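Local coordinates for ferrichrome ABC transporter substrate-binding protein (Staphylococcus pseudintermedius, PDB 5FLY) that probably binds iron(III)-ferrichrome and related hydroxamate siderophores at the cell surface and hands them to an ABC transporter for uptake, at residues T159-E162 against K167-A170. Residues are numbered along the deposited sequence; the frame is centred on the assembly and turned at random.
With 7PG (2,5,8,11,14,17,20,23-octaoxapentacosan-25-ol), chain P.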
loop_
_atom_site.group_PDB
_atom_site.type_symbol
_atom_site.label_atom_id
_atom_site.label_comp_id
_atom_site.label_asym_id
_atom_site.label_seq_id
_atom_site.Cartn_x
_atom_site.Cartn_y
_atom_site.Cartn_z
ATOM N N THR A 159 -5.559 -15.489 1.582
ATOM C CA THR A 159 -4.999 -15.241 0.266
ATOM C C THR A 159 -5.643 -14.002 -0.318
ATOM O O THR A 159 -6.870 -13.861 -0.239
ATOM C CB THR A 159 -5.260 -16.435 -0.671
ATOM O OG1 THR A 159 -4.588 -17.591 -0.156
ATOM C CG2 THR A 159 -4.807 -16.125 -2.115
ATOM N N ILE A 160 -4.832 -13.098 -0.874
ATOM C CA ILE A 160 -5.349 -11.934 -1.587
ATOM C C ILE A 160 -5.081 -12.101 -3.066
ATOM O O ILE A 160 -3.920 -12.157 -3.489
ATOM C CB ILE A 160 -4.712 -10.595 -1.120
ATOM C CG1 ILE A 160 -4.758 -10.447 0.401
ATOM C CG2 ILE A 160 -5.422 -9.424 -1.781
ATOM C CD1 ILE A 160 -3.786 -9.428 0.924
ATOM N N PHE A 161 -6.153 -12.203 -3.837
ATOM C CA PHE A 161 -6.074 -12.087 -5.285
ATOM C C PHE A 161 -6.522 -10.692 -5.731
ATOM O O PHE A 161 -7.381 -10.067 -5.092
ATOM C CB PHE A 161 -6.932 -13.137 -5.970
ATOM C CG PHE A 161 -6.454 -14.565 -5.774
ATOM C CD1 PHE A 161 -5.177 -14.973 -6.162
ATOM C CD2 PHE A 161 -7.312 -15.508 -5.227
ATOM C CE1 PHE A 161 -4.775 -16.304 -5.986
ATOM C CE2 PHE A 161 -6.916 -16.825 -5.046
ATOM C CZ PHE A 161 -5.648 -17.226 -5.430
ATOM N N GLU A 162 -5.923 -10.187 -6.806
ATOM C CA GLU A 162 -6.481 -9.010 -7.472
ATOM C C GLU A 162 -6.771 -9.313 -8.929
ATOM O O GLU A 162 -5.923 -9.849 -9.646
ATOM C CB GLU A 162 -5.546 -7.799 -7.385
ATOM C CG GLU A 162 -6.058 -6.601 -8.197
ATOM C CD GLU A 162 -5.288 -5.320 -7.958
ATOM O OE1 GLU A 162 -4.223 -5.356 -7.291
ATOM O OE2 GLU A 162 -5.759 -4.269 -8.443
ATOM N N LYS A 167 -6.006 -10.032 -15.805
ATOM C CA LYS A 167 -4.997 -10.873 -15.196
ATOM C C LYS A 167 -5.267 -11.024 -13.706
ATOM O O LYS A 167 -6.104 -10.316 -13.144
ATOM C CB LYS A 167 -3.614 -10.284 -15.433
ATOM C CG LYS A 167 -3.161 -10.407 -16.871
ATOM C CD LYS A 167 -1.727 -9.974 -17.028
ATOM C CE LYS A 167 -1.160 -10.392 -18.380
ATOM N NZ LYS A 167 -1.210 -11.877 -18.593
ATOM N N ILE A 168 -4.575 -11.973 -13.087
ATOM C CA ILE A 168 -4.725 -12.264 -11.666
ATOM C C ILE A 168 -3.397 -12.024 -10.964
ATOM O O ILE A 168 -2.360 -12.519 -11.402
ATOM C CB ILE A 168 -5.173 -13.713 -11.423
ATOM C CG1 ILE A 168 -6.393 -14.030 -12.299
ATOM C CG2 ILE A 168 -5.494 -13.939 -9.948
ATOM C CD1 ILE A 168 -6.814 -15.481 -12.315
ATOM N N TYR A 169 -3.433 -11.278 -9.860
ATOM C CA TYR A 169 -2.239 -11.057 -9.048
ATOM C C TYR A 169 -2.445 -11.582 -7.627
ATOM O O TYR A 169 -3.566 -11.625 -7.155
ATOM C CB TYR A 169 -1.893 -9.567 -9.037
ATOM C CG TYR A 169 -1.626 -9.074 -10.444
ATOM C CD1 TYR A 169 -0.362 -9.196 -11.007
ATOM C CD2 TYR A 169 -2.647 -8.546 -11.220
ATOM C CE1 TYR A 169 -0.111 -8.776 -12.289
ATOM C CE2 TYR A 169 -2.410 -8.134 -12.518
ATOM C CZ TYR A 169 -1.135 -8.248 -13.043
ATOM O OH TYR A 169 -0.879 -7.831 -14.335
ATOM N N ALA A 170 -1.376 -12.018 -6.969
ATOM C CA ALA A 170 -1.436 -12.334 -5.540
ATOM C C ALA A 170 -0.288 -11.639 -4.830
ATOM O O ALA A 170 0.749 -11.371 -5.440
ATOM C CB ALA A 170 -1.396 -13.844 -5.304
HETATM C C2 7PG P . -1.626 1.035 -8.477
HETATM O O1 7PG P . -2.696 0.533 -9.230
HETATM C C3 7PG P . -2.691 -0.861 -9.343
HETATM C C4 7PG P . -2.133 -1.274 -10.703
HETATM O O2 7PG P . -2.448 -2.609 -10.991
HETATM C C5 7PG P . -2.078 -3.524 -10.001
HETATM C C6 7PG P . -1.604 -4.842 -10.605
HETATM O O3 7PG P . -0.583 -5.380 -9.807
HETATM C C7 7PG P . 0.716 -4.930 -10.074
HETATM C C8 7PG P . 1.639 -5.353 -8.927
HETATM O O4 7PG P . 2.936 -4.825 -9.047
HETATM C C9 7PG P . 2.995 -3.433 -9.089
HETATM C C10 7PG P . 4.308 -2.858 -8.552
HETATM O O5 7PG P . 3.993 -1.611 -7.984
HETATM C C11 7PG P . 4.951 -1.006 -7.157
HETATM C C12 7PG P . 4.251 -0.007 -6.229
HETATM O O6 7PG P . 4.430 -0.376 -4.884
HETATM C C13 7PG P . 3.383 -1.066 -4.258
HETATM C C14 7PG P . 2.190 -0.139 -4.052
HETATM O O7 7PG P . 1.672 -0.358 -2.771
HETATM C C15 7PG P . 1.045 0.752 -2.185
#
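E162 and Y169 face each other as a hydrogen-bonded antiparallel pair, E162 N donating to Y169 O (2.8 Å) and Y169 N to E162 O (2.9 Å), in strands that run at 150° to one another. They belong to a β-hairpin, strands 158-164 and 167-171, within the mixed sheet of one lobe of this class III solute-binding protein. Each bonded carbonyl also receives a CA-H...O contact, from F161 CA and I168 CA respectively.

The two faces of the hairpin differ in character. On one, F161 and A170 form the neighbouring non-hydrogen-bonded pair; CD1 of F161 lies 3.9 Å from CG2 of I168 and 4.0 Å from CB of A170, while the methyl CG2 of T159 sits over one face of the phenyl ring, offset toward its rim.

On the other face, E162 and Y169 line the pocket that holds the polyether 7PG. E162 stretches out, CG anti to the backbone N (chi1 174°), and its buried carboxylate is gripped by Y171 and R177 at OE1 and by W258 at OE2. The polyether chain passes over the phenol ring of Y169, with ether oxygen O3 of 7PG 3.8 Å above the ring plane, over its centre.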